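Local coordinates for protein DNA alpha-glucosyltransferase (Enterobacteria phage T4, PDB 1XV5) that belongs to the GT-B clan of glycosyltransferases, built from two parallel-sheet domains, and holds uridine-5'-diphosphate in this model, at residues 204-209 / 233-238; 210-215 / 242-247; 136-141 / 170-175. All blocks are in the same frame, centred on the assembly; numbering follows the deposited sequence.

Contact 1 (204-209 / 233-238). With UDP (uridine-5'-diphosphate), chain C.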
loop_
_atom_site.group_PDB
_atom_site.type_symbol
_atom_site.label_atom_id
_atom_site.label_comp_id
_atom_site.label_asym_id
_atom_site.label_seq_id
_atom_site.Cartn_x
_atom_site.Cartn_y
_atom_site.Cartn_z
ATOM N N GLY A 204 -3.745 8.106 4.418
ATOM C CA GLY A 204 -2.589 7.316 4.801
ATOM C C GLY A 204 -2.747 6.786 6.215
ATOM O O GLY A 204 -3.837 6.370 6.607
ATOM N N ARG A 205 -1.655 6.788 6.977
ATOM C CA ARG A 205 -1.677 6.337 8.367
ATOM C C ARG A 205 -0.607 7.087 9.142
ATOM O O ARG A 205 0.195 7.807 8.550
ATOM C CB ARG A 205 -1.479 4.820 8.470
ATOM C CG ARG A 205 -0.303 4.253 7.710
ATOM C CD ARG A 205 -0.408 2.733 7.669
ATOM N NE ARG A 205 0.669 2.123 6.899
ATOM C CZ ARG A 205 1.916 1.980 7.335
ATOM N NH1 ARG A 205 2.828 1.417 6.559
ATOM N NH2 ARG A 205 2.249 2.390 8.553
ATOM N N THR A 206 -0.586 6.918 10.459
ATOM C CA THR A 206 0.355 7.664 11.279
ATOM C C THR A 206 1.796 7.165 11.328
ATOM O O THR A 206 2.254 6.613 12.330
ATOM C CB THR A 206 -0.191 7.824 12.717
ATOM O OG1 THR A 206 -1.562 8.243 12.656
ATOM C CG2 THR A 206 0.605 8.891 13.473
ATOM N N THR A 207 2.502 7.372 10.221
ATOM C CA THR A 207 3.909 7.014 10.104
ATOM C C THR A 207 4.500 8.220 9.395
ATOM O O THR A 207 4.016 8.624 8.344
ATOM C CB THR A 207 4.094 5.733 9.286
ATOM O OG1 THR A 207 3.560 4.629 10.028
ATOM C CG2 THR A 207 5.569 5.477 9.020
ATOM N N THR A 208 5.535 8.806 9.982
ATOM C CA THR A 208 6.105 10.020 9.421
ATOM C C THR A 208 6.527 10.010 7.956
ATOM O O THR A 208 6.447 11.051 7.303
ATOM C CB THR A 208 7.265 10.536 10.302
ATOM O OG1 THR A 208 8.270 9.527 10.419
ATOM C CG2 THR A 208 6.740 10.888 11.694
ATOM N N TRP A 209 6.959 8.871 7.415
ATOM C CA TRP A 209 7.342 8.892 6.002
ATOM C C TRP A 209 6.143 8.999 5.066
ATOM O O TRP A 209 6.308 9.116 3.851
ATOM C CB TRP A 209 8.227 7.693 5.607
ATOM C CG TRP A 209 7.688 6.307 5.804
ATOM C CD1 TRP A 209 7.968 5.465 6.845
ATOM C CD2 TRP A 209 6.886 5.551 4.884
ATOM N NE1 TRP A 209 7.401 4.233 6.625
ATOM C CE2 TRP A 209 6.732 4.257 5.430
ATOM C CE3 TRP A 209 6.289 5.840 3.649
ATOM C CZ2 TRP A 209 6.003 3.249 4.780
ATOM C CZ3 TRP A 209 5.565 4.833 3.002
ATOM C CH2 TRP A 209 5.432 3.557 3.572
ATOM N N GLU A 233 -7.370 11.499 6.448
ATOM C CA GLU A 233 -7.975 10.236 6.844
ATOM C C GLU A 233 -6.993 9.105 7.094
ATOM O O GLU A 233 -6.032 8.934 6.349
ATOM C CB GLU A 233 -8.975 9.774 5.775
ATOM C CG GLU A 233 -10.161 10.703 5.537
ATOM C CD GLU A 233 -11.213 10.079 4.628
ATOM O OE1 GLU A 233 -11.378 8.847 4.678
ATOM O OE2 GLU A 233 -11.886 10.818 3.878
ATOM N N GLY A 234 -7.252 8.331 8.145
ATOM C CA GLY A 234 -6.412 7.187 8.450
ATOM C C GLY A 234 -5.381 7.322 9.557
ATOM O O GLY A 234 -4.672 6.362 9.851
ATOM N N LEU A 235 -5.296 8.489 10.182
ATOM C CA LEU A 235 -4.313 8.697 11.245
ATOM C C LEU A 235 -4.746 8.104 12.581
ATOM O O LEU A 235 -5.497 8.723 13.333
ATOM C CB LEU A 235 -4.029 10.192 11.418
ATOM C CG LEU A 235 -3.377 10.926 10.241
ATOM C CD1 LEU A 235 -3.170 12.386 10.618
ATOM C CD2 LEU A 235 -2.048 10.274 9.879
ATOM N N GLU A 236 -4.256 6.901 12.868
ATOM C CA GLU A 236 -4.585 6.212 14.107
ATOM C C GLU A 236 -3.796 6.804 15.270
ATOM O O GLU A 236 -2.726 7.384 15.075
ATOM C CB GLU A 236 -4.261 4.717 13.986
ATOM C CG GLU A 236 -2.775 4.343 14.175
ATOM C CD GLU A 236 -1.894 4.623 12.960
ATOM O OE1 GLU A 236 -0.686 4.318 13.032
ATOM O OE2 GLU A 236 -2.392 5.140 11.938
ATOM N N ARG A 237 -4.328 6.660 16.481
ATOM C CA ARG A 237 -3.633 7.165 17.652
ATOM C C ARG A 237 -2.500 6.205 17.981
ATOM O O ARG A 237 -2.618 4.990 17.795
ATOM C CB ARG A 237 -4.586 7.297 18.844
ATOM C CG ARG A 237 -5.487 8.523 18.773
ATOM C CD ARG A 237 -6.168 8.781 20.106
ATOM N NE ARG A 237 -5.186 8.965 21.172
ATOM C CZ ARG A 237 -4.433 10.052 21.324
ATOM N NH1 ARG A 237 -4.548 11.073 20.488
ATOM N NH2 ARG A 237 -3.544 10.107 22.305
ATOM N N SER A 238 -1.397 6.764 18.453
ATOM C CA SER A 238 -0.214 5.985 18.792
ATOM C C SER A 238 0.813 6.989 19.282
ATOM O O SER A 238 0.577 8.195 19.222
ATOM C CB SER A 238 0.329 5.296 17.540
ATOM O OG SER A 238 0.790 6.267 16.612
HETATM N N1 UDP C . -6.558 1.995 4.014
HETATM C C2 UDP C . -7.873 1.866 4.417
HETATM N N3 UDP C . -8.161 2.427 5.635
HETATM C C4 UDP C . -7.285 3.098 6.469
HETATM C C5 UDP C . -5.947 3.198 5.973
HETATM C C6 UDP C . -5.636 2.654 4.792
HETATM O O2 UDP C . -8.719 1.305 3.740
HETATM O O4 UDP C . -7.693 3.550 7.538
HETATM C "C1'" UDP C . -6.181 1.396 2.730
HETATM C "C2'" UDP C . -5.631 2.378 1.703
HETATM O "O2'" UDP C . -6.674 3.068 1.048
HETATM C "C3'" UDP C . -4.853 1.421 0.808
HETATM C "C4'" UDP C . -4.216 0.489 1.837
HETATM O "O4'" UDP C . -5.129 0.486 2.967
HETATM O "O3'" UDP C . -5.767 0.692 -0.011
HETATM C "C5'" UDP C . -2.835 0.902 2.307
HETATM O "O5'" UDP C . -1.867 0.549 1.327
HETATM P PA UDP C . -0.693 1.532 0.878
HETATM O O1A UDP C . 0.075 0.788 -0.142
HETATM O O2A UDP C . -1.281 2.851 0.526
HETATM O O3A UDP C . 0.227 1.759 2.212
HETATM P PB UDP C . 0.589 0.775 3.472
HETATM O O1B UDP C . 1.984 1.092 3.872
HETATM O O2B UDP C . -0.495 0.901 4.472
HETATM O O3B UDP C . 0.557 -0.688 2.856
HETATM O O HOH W 1 1.083 3.665 10.966
HETATM O O HOH W 2 1.502 5.263 14.394
#
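Thr206 is held by Glu236 at two points. Its backbone N gives a nearly straight bond to Glu236 OE2 (2.9 Å, 173°), arriving on the syn side of the carboxylate but 30° out of its plane. The Thr206 hydroxyl OG1 donates to the backbone O of Glu236 at 2.8 Å, in the carbonyl plane on a lone pair. A bend at chi2 (-78°) curls the Glu236 carboxylate back to that amide, and Arg47 adds a salt bridge to OE2. Further back, Gly204 N bonds Glu233 O at 3.1 Å. Having no side chain, Gly234 lets its CA sit 3.3 Å from Gly204 O, while Leu235 CD2 rests 3.6 Å from Arg205 C. One water joins Glu236 OE1 to Arg205 NH2; another links OE1, Thr206 O and Ser238 OG. Thr206 centres an inverse gamma turn, closed by Thr207 N on Arg205 O. Arg205, extended from CG to NE, reaches the beta phosphate of UDP edge-on: NE bonds O2B at 3.0 Å and NH1 bonds O1B at 2.8 Å. Both loops follow the C-terminal ends of neighbouring parallel strands, 199-203 and 229-233, where a GT-B glycosyltransferase keeps its nucleotide pocket.

Contact 2 (210-215 / 242-247). With UDP (uridine-5'-diphosphate), chain C.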
loop_
_atom_site.group_PDB
_atom_site.type_symbol
_atom_site.label_atom_id
_atom_site.label_comp_id
_atom_site.label_asym_id
_atom_site.label_seq_id
_atom_site.Cartn_x
_atom_site.Cartn_y
_atom_site.Cartn_z
ATOM N N LYS A 210 4.938 8.977 5.632
ATOM C CA LYS A 210 3.723 9.109 4.832
ATOM C C LYS A 210 3.482 10.589 4.568
ATOM O O LYS A 210 2.582 10.958 3.814
ATOM C CB LYS A 210 2.520 8.511 5.569
ATOM C CG LYS A 210 2.577 6.998 5.732
ATOM C CD LYS A 210 2.349 6.257 4.416
ATOM C CE LYS A 210 2.324 4.751 4.646
ATOM N NZ LYS A 210 2.069 3.951 3.408
ATOM N N GLY A 211 4.280 11.430 5.222
ATOM C CA GLY A 211 4.187 12.870 5.032
ATOM C C GLY A 211 3.031 13.652 5.632
ATOM O O GLY A 211 2.642 14.678 5.076
ATOM N N PHE A 212 2.479 13.216 6.760
ATOM C CA PHE A 212 1.373 13.972 7.330
ATOM C C PHE A 212 1.809 15.326 7.896
ATOM O O PHE A 212 1.042 16.284 7.861
ATOM C CB PHE A 212 0.602 13.155 8.389
ATOM C CG PHE A 212 1.434 12.673 9.550
ATOM C CD1 PHE A 212 1.988 11.396 9.544
ATOM C CD2 PHE A 212 1.622 13.479 10.668
ATOM C CE1 PHE A 212 2.718 10.924 10.640
ATOM C CE2 PHE A 212 2.349 13.022 11.768
ATOM C CZ PHE A 212 2.896 11.740 11.753
ATOM N N TYR A 213 3.039 15.428 8.396
ATOM C CA TYR A 213 3.493 16.713 8.927
ATOM C C TYR A 213 3.531 17.754 7.818
ATOM O O TYR A 213 3.248 18.930 8.046
ATOM C CB TYR A 213 4.885 16.598 9.551
ATOM C CG TYR A 213 4.878 16.049 10.954
ATOM C CD1 TYR A 213 5.538 14.862 11.263
ATOM C CD2 TYR A 213 4.196 16.712 11.974
ATOM C CE1 TYR A 213 5.521 14.343 12.559
ATOM C CE2 TYR A 213 4.167 16.202 13.273
ATOM C CZ TYR A 213 4.831 15.018 13.557
ATOM O OH TYR A 213 4.803 14.505 14.841
ATOM N N GLN A 214 3.890 17.314 6.617
ATOM C CA GLN A 214 3.957 18.216 5.478
ATOM C C GLN A 214 2.567 18.701 5.077
ATOM O O GLN A 214 2.411 19.815 4.563
ATOM C CB GLN A 214 4.669 17.529 4.307
ATOM C CG GLN A 214 6.192 17.426 4.499
ATOM C CD GLN A 214 6.614 16.505 5.646
ATOM O OE1 GLN A 214 7.610 16.762 6.326
ATOM N NE2 GLN A 214 5.870 15.425 5.849
ATOM N N MET A 215 1.553 17.877 5.325
ATOM C CA MET A 215 0.182 18.265 5.009
ATOM C C MET A 215 -0.267 19.342 6.007
ATOM O O MET A 215 -0.884 20.341 5.625
ATOM C CB MET A 215 -0.751 17.053 5.092
ATOM C CG MET A 215 -2.139 17.301 4.509
ATOM S SD MET A 215 -2.103 17.594 2.719
ATOM C CE MET A 215 -3.682 18.409 2.477
ATOM N N ILE A 242 0.726 11.129 19.108
ATOM C CA ILE A 242 0.823 12.000 20.276
ATOM C C ILE A 242 1.817 13.138 20.050
ATOM O O ILE A 242 1.662 14.232 20.595
ATOM C CB ILE A 242 1.229 11.181 21.526
ATOM C CG1 ILE A 242 0.089 10.225 21.890
ATOM C CG2 ILE A 242 1.541 12.107 22.699
ATOM C CD1 ILE A 242 0.448 9.192 22.935
ATOM N N ALA A 243 2.828 12.881 19.229
ATOM C CA ALA A 243 3.846 13.885 18.941
ATOM C C ALA A 243 3.255 15.127 18.282
ATOM O O ALA A 243 3.783 16.226 18.435
ATOM C CB ALA A 243 4.925 13.285 18.046
ATOM N N ILE A 244 2.160 14.952 17.548
ATOM C CA ILE A 244 1.517 16.071 16.868
ATOM C C ILE A 244 1.040 17.134 17.856
ATOM O O ILE A 244 1.325 18.322 17.689
ATOM C CB ILE A 244 0.323 15.583 16.024
ATOM C CG1 ILE A 244 0.820 14.597 14.961
ATOM C CG2 ILE A 244 -0.373 16.773 15.372
ATOM C CD1 ILE A 244 -0.295 13.862 14.227
ATOM N N LYS A 245 0.313 16.703 18.883
ATOM C CA LYS A 245 -0.191 17.620 19.898
ATOM C C LYS A 245 0.971 18.252 20.653
ATOM O O LYS A 245 0.962 19.450 20.932
ATOM C CB LYS A 245 -1.099 16.883 20.888
ATOM C CG LYS A 245 -1.535 17.743 22.076
ATOM C CD LYS A 245 -2.386 16.956 23.061
ATOM C CE LYS A 245 -2.676 17.766 24.326
ATOM N NZ LYS A 245 -3.403 19.038 24.045
ATOM N N GLU A 246 1.964 17.436 20.988
ATOM C CA GLU A 246 3.136 17.916 21.708
ATOM C C GLU A 246 3.815 19.051 20.952
ATOM O O GLU A 246 4.360 19.972 21.560
ATOM C CB GLU A 246 4.129 16.770 21.931
ATOM C CG GLU A 246 3.651 15.722 22.925
ATOM C CD GLU A 246 4.615 14.558 23.075
ATOM O OE1 GLU A 246 4.412 13.733 23.991
ATOM O OE2 GLU A 246 5.574 14.461 22.279
ATOM N N LYS A 247 3.773 18.994 19.623
ATOM C CA LYS A 247 4.401 20.032 18.817
ATOM C C LYS A 247 3.501 21.248 18.646
ATOM O O LYS A 247 3.876 22.225 17.997
ATOM C CB LYS A 247 4.813 19.466 17.455
ATOM C CG LYS A 247 5.774 18.293 17.581
ATOM C CD LYS A 247 6.790 18.236 16.453
ATOM C CE LYS A 247 6.146 17.959 15.115
ATOM N NZ LYS A 247 7.173 17.810 14.046
HETATM N N1 UDP C . -6.558 1.995 4.014
HETATM C C2 UDP C . -7.873 1.866 4.417
HETATM N N3 UDP C . -8.161 2.427 5.635
HETATM C C4 UDP C . -7.285 3.098 6.469
HETATM C C5 UDP C . -5.947 3.198 5.973
HETATM C C6 UDP C . -5.636 2.654 4.792
HETATM O O2 UDP C . -8.719 1.305 3.740
HETATM O O4 UDP C . -7.693 3.550 7.538
HETATM C "C1'" UDP C . -6.181 1.396 2.730
HETATM C "C2'" UDP C . -5.631 2.378 1.703
HETATM O "O2'" UDP C . -6.674 3.068 1.048
HETATM C "C3'" UDP C . -4.853 1.421 0.808
HETATM C "C4'" UDP C . -4.216 0.489 1.837
HETATM O "O4'" UDP C . -5.129 0.486 2.967
HETATM O "O3'" UDP C . -5.767 0.692 -0.011
HETATM C "C5'" UDP C . -2.835 0.902 2.307
HETATM O "O5'" UDP C . -1.867 0.549 1.327
HETATM P PA UDP C . -0.693 1.532 0.878
HETATM O O1A UDP C . 0.075 0.788 -0.142
HETATM O O2A UDP C . -1.281 2.851 0.526
HETATM O O3A UDP C . 0.227 1.759 2.212
HETATM P PB UDP C . 0.589 0.775 3.472
HETATM O O1B UDP C . 1.984 1.092 3.872
HETATM O O2B UDP C . -0.495 0.901 4.472
HETATM O O3B UDP C . 0.557 -0.688 2.856
#
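The Tyr213 ring is sandwiched between Lys247 and Phe212. On one face Lys247 NZ makes a cation-pi contact, 3.7 Å from the ring centroid and 20° off the normal; on the opposite face Phe212 CE2 stands over the middle of the ring. This is where two consecutive helices of a Rossmann-like parallel domain touch: helix 212-223 brings the rings, and helix 239-246 with the residue after it brings Ala243, Ile244 and Lys247. The lysine chain, bent at chi2 and chi3, comes at the tyrosine from the opposite direction, and its CE packs tightly, 3.2 Å from Tyr213 CE2. Deeper in, Ile244 CD1 meets Phe212 CE2 at 3.7 Å. The Phe212 side chain also touches Trp202 of strand 199-203 and Met232 of strand 229-233, so the apolar end of the contact runs into the domain core, while Lys247 lies at the solvent side. Lys210, just before helix 212-223, points to UDP instead: its NZ bonds O1B at 2.9 Å and, weakly, the bridging O3A, and forms a salt bridge with Glu307. At the far end of the tyrosine, Tyr213 OH abuts the methyl CB of Ala243 at 3.4 Å.

Contact 3 (136-141 / 170-175)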
loop_
_atom_site.group_PDB
_atom_site.type_symbol
_atom_site.label_atom_id
_atom_site.label_comp_id
_atom_site.label_asym_id
_atom_site.label_seq_id
_atom_site.Cartn_x
_atom_site.Cartn_y
_atom_site.Cartn_z
ATOM N N ASP A 136 10.211 -20.459 -3.792
ATOM C CA ASP A 136 10.702 -20.825 -5.113
ATOM C C ASP A 136 10.795 -19.539 -5.923
ATOM O O ASP A 136 11.500 -19.470 -6.931
ATOM C CB ASP A 136 9.740 -21.798 -5.794
ATOM C CG ASP A 136 9.656 -23.127 -5.075
ATOM O OD1 ASP A 136 8.617 -23.404 -4.442
ATOM O OD2 ASP A 136 10.639 -23.893 -5.137
ATOM N N VAL A 137 10.070 -18.521 -5.467
ATOM C CA VAL A 137 10.047 -17.215 -6.115
ATOM C C VAL A 137 9.946 -16.151 -5.024
ATOM O O VAL A 137 9.106 -16.254 -4.128
ATOM C CB VAL A 137 8.824 -17.065 -7.050
ATOM C CG1 VAL A 137 8.874 -15.716 -7.763
ATOM C CG2 VAL A 137 8.793 -18.204 -8.068
ATOM N N ILE A 138 10.795 -15.132 -5.107
ATOM C CA ILE A 138 10.800 -14.055 -4.121
ATOM C C ILE A 138 10.668 -12.693 -4.799
ATOM O O ILE A 138 11.334 -12.434 -5.802
ATOM C CB ILE A 138 12.112 -14.061 -3.315
ATOM C CG1 ILE A 138 12.319 -15.434 -2.672
ATOM C CG2 ILE A 138 12.079 -12.968 -2.253
ATOM C CD1 ILE A 138 13.695 -15.611 -2.061
ATOM N N PHE A 139 9.814 -11.834 -4.243
ATOM C CA PHE A 139 9.592 -10.486 -4.778
ATOM C C PHE A 139 9.818 -9.414 -3.708
ATOM O O PHE A 139 9.537 -9.635 -2.526
ATOM C CB PHE A 139 8.150 -10.302 -5.264
ATOM C CG PHE A 139 7.804 -11.044 -6.523
ATOM C CD1 PHE A 139 7.099 -12.242 -6.466
ATOM C CD2 PHE A 139 8.101 -10.502 -7.770
ATOM C CE1 PHE A 139 6.686 -12.885 -7.633
ATOM C CE2 PHE A 139 7.694 -11.138 -8.941
ATOM C CZ PHE A 139 6.982 -12.330 -8.873
ATOM N N SER A 140 10.302 -8.248 -4.133
ATOM C CA SER A 140 10.510 -7.117 -3.229
ATOM C C SER A 140 10.239 -5.828 -4.004
ATOM O O SER A 140 10.227 -5.831 -5.232
ATOM C CB SER A 140 11.937 -7.093 -2.678
ATOM O OG SER A 140 12.853 -6.589 -3.633
ATOM N N HIS A 141 10.032 -4.731 -3.284
ATOM C CA HIS A 141 9.749 -3.440 -3.911
ATOM C C HIS A 141 10.972 -2.751 -4.514
ATOM O O HIS A 141 10.830 -1.845 -5.336
ATOM C CB HIS A 141 9.119 -2.481 -2.897
ATOM C CG HIS A 141 7.678 -2.758 -2.598
ATOM N ND1 HIS A 141 6.682 -2.636 -3.541
ATOM C CD2 HIS A 141 7.064 -3.115 -1.445
ATOM C CE1 HIS A 141 5.514 -2.901 -2.982
ATOM N NE2 HIS A 141 5.718 -3.194 -1.710
ATOM N N PRO A 170 19.187 -16.691 -3.202
ATOM C CA PRO A 170 18.189 -16.888 -4.255
ATOM C C PRO A 170 17.890 -15.566 -4.959
ATOM O O PRO A 170 18.178 -14.494 -4.428
ATOM C CB PRO A 170 16.989 -17.433 -3.489
ATOM C CG PRO A 170 17.104 -16.739 -2.171
ATOM C CD PRO A 170 18.582 -16.853 -1.869
ATOM N N THR A 171 17.319 -15.649 -6.154
ATOM C CA THR A 171 16.996 -14.456 -6.923
ATOM C C THR A 171 15.780 -13.728 -6.360
ATOM O O THR A 171 14.789 -14.353 -5.986
ATOM C CB THR A 171 16.699 -14.812 -8.393
ATOM O OG1 THR A 171 17.808 -15.532 -8.948
ATOM C CG2 THR A 171 16.459 -13.549 -9.205
ATOM N N VAL A 172 15.868 -12.404 -6.292
ATOM C CA VAL A 172 14.756 -11.591 -5.811
ATOM C C VAL A 172 14.310 -10.733 -6.985
ATOM O O VAL A 172 15.109 -9.990 -7.561
ATOM C CB VAL A 172 15.165 -10.656 -4.649
ATOM C CG1 VAL A 172 13.962 -9.810 -4.214
ATOM C CG2 VAL A 172 15.687 -11.479 -3.474
ATOM N N TYR A 173 13.037 -10.848 -7.343
ATOM C CA TYR A 173 12.485 -10.092 -8.456
ATOM C C TYR A 173 11.766 -8.847 -7.970
ATOM O O TYR A 173 11.195 -8.829 -6.883
ATOM C CB TYR A 173 11.493 -10.956 -9.229
ATOM C CG TYR A 173 12.096 -12.209 -9.809
ATOM C CD1 TYR A 173 12.817 -12.171 -11.002
ATOM C CD2 TYR A 173 11.951 -13.435 -9.162
ATOM C CE1 TYR A 173 13.378 -13.325 -11.537
ATOM C CE2 TYR A 173 12.509 -14.595 -9.688
ATOM C CZ TYR A 173 13.221 -14.532 -10.876
ATOM O OH TYR A 173 13.769 -15.679 -11.403
ATOM N N ASN A 174 11.782 -7.804 -8.785
ATOM C CA ASN A 174 11.090 -6.585 -8.414
ATOM C C ASN A 174 9.621 -6.744 -8.784
ATOM O O ASN A 174 9.283 -7.491 -9.702
ATOM C CB ASN A 174 11.672 -5.390 -9.159
ATOM C CG ASN A 174 11.001 -4.091 -8.776
ATOM O OD1 ASN A 174 10.134 -3.586 -9.493
ATOM N ND2 ASN A 174 11.388 -3.548 -7.627
ATOM N N PHE A 175 8.752 -6.045 -8.063
ATOM C CA PHE A 175 7.326 -6.088 -8.342
ATOM C C PHE A 175 6.702 -4.773 -7.907
ATOM O O PHE A 175 7.292 -4.026 -7.120
ATOM C CB PHE A 175 6.653 -7.241 -7.584
ATOM C CG PHE A 175 6.231 -6.886 -6.177
ATOM C CD1 PHE A 175 4.908 -6.555 -5.894
ATOM C CD2 PHE A 175 7.159 -6.876 -5.142
ATOM C CE1 PHE A 175 4.509 -6.221 -4.597
ATOM C CE2 PHE A 175 6.777 -6.544 -3.841
ATOM C CZ PHE A 175 5.447 -6.216 -3.567
HETATM O O HOH W 3 13.625 -17.780 -8.758
HETATM O O HOH W 4 13.257 -16.437 -6.329
HETATM O O HOH W 5 13.092 -5.489 -6.242
HETATM O O HOH W 6 9.023 -1.555 -7.834
#
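Ile138 O receives the backbone N of Tyr173 at 2.8 Å in an almost straight bond (174°), with Val172 CA making a longer CA-H...O contact to the same oxygen. The bond belongs to a parallel pairing at the edge of the seven-stranded sheet of one GT-B domain, where strand 172-174 is the outermost strand and the beta-alpha-beta crossover through helix 146-155 joins it to strand 137-140. Tyr173 works in both directions: its O takes Ser140 N at 2.9 Å, and Ser140 O then accepts Phe175 N at 3.2 Å. On the face carrying Ile138, Ser140 and Val172, Ile138 CD1 packs on Pro170 CG at 3.6 Å, and Ser140 CB and OG lie against Val172 CG1. Helix 146-155 covers this side through Phe147, Met152 and Asn148, the last also bonded to Ser140 OG. On the other face Phe139 CD2 lies 3.7 Å from Tyr173 CB beneath helix 388-399, and the Phe139 ring stacks on Tyr113. Phe175 has its CG between backbone N and carbonyl carbon (chi1 86°), a setting that turns the ring in toward strand 137-140 and over His141. There the two rings form an offset stack, centroids 4.4 Å apart and planes at 30°, with Phe175 CZ over one face of the imidazole near its rim. The imidazole ND1 is hydrogen-bonded to Ser305, and NE2 to a glycerol that probably comes from the crystallisation liquor. Asn174 ties off the end of the pairing: its OD1 is bonded to Arg304, a water bridges its ND2 to Ser140 OG, and ND2 also gives a weak bond to His141 O at 2.9 Å.

In the fold
From the N terminus, contact 3 comes first: it closes the loop from 136-141 to 170-175 around helix 146-155 and completes the edge of the first parallel sheet. In the second domain contacts 1 and 2 cross. Contact 1 closes a loop of 23 residues, from 210 to 232, holding helix 212-223 and most of strand 229-233; contact 2 opens inside it, at 210-215, and closes beyond it, at 242-247. Two successive strand-loop-helix units are thus joined at their loops and again at their helices. Contacts 1 and 2 touch, for instance where Thr207 meets Phe212, and both reach UDP. Contact 3 lies on the opposite side of the chain's centre, about 28 Å from contact 1 between centres.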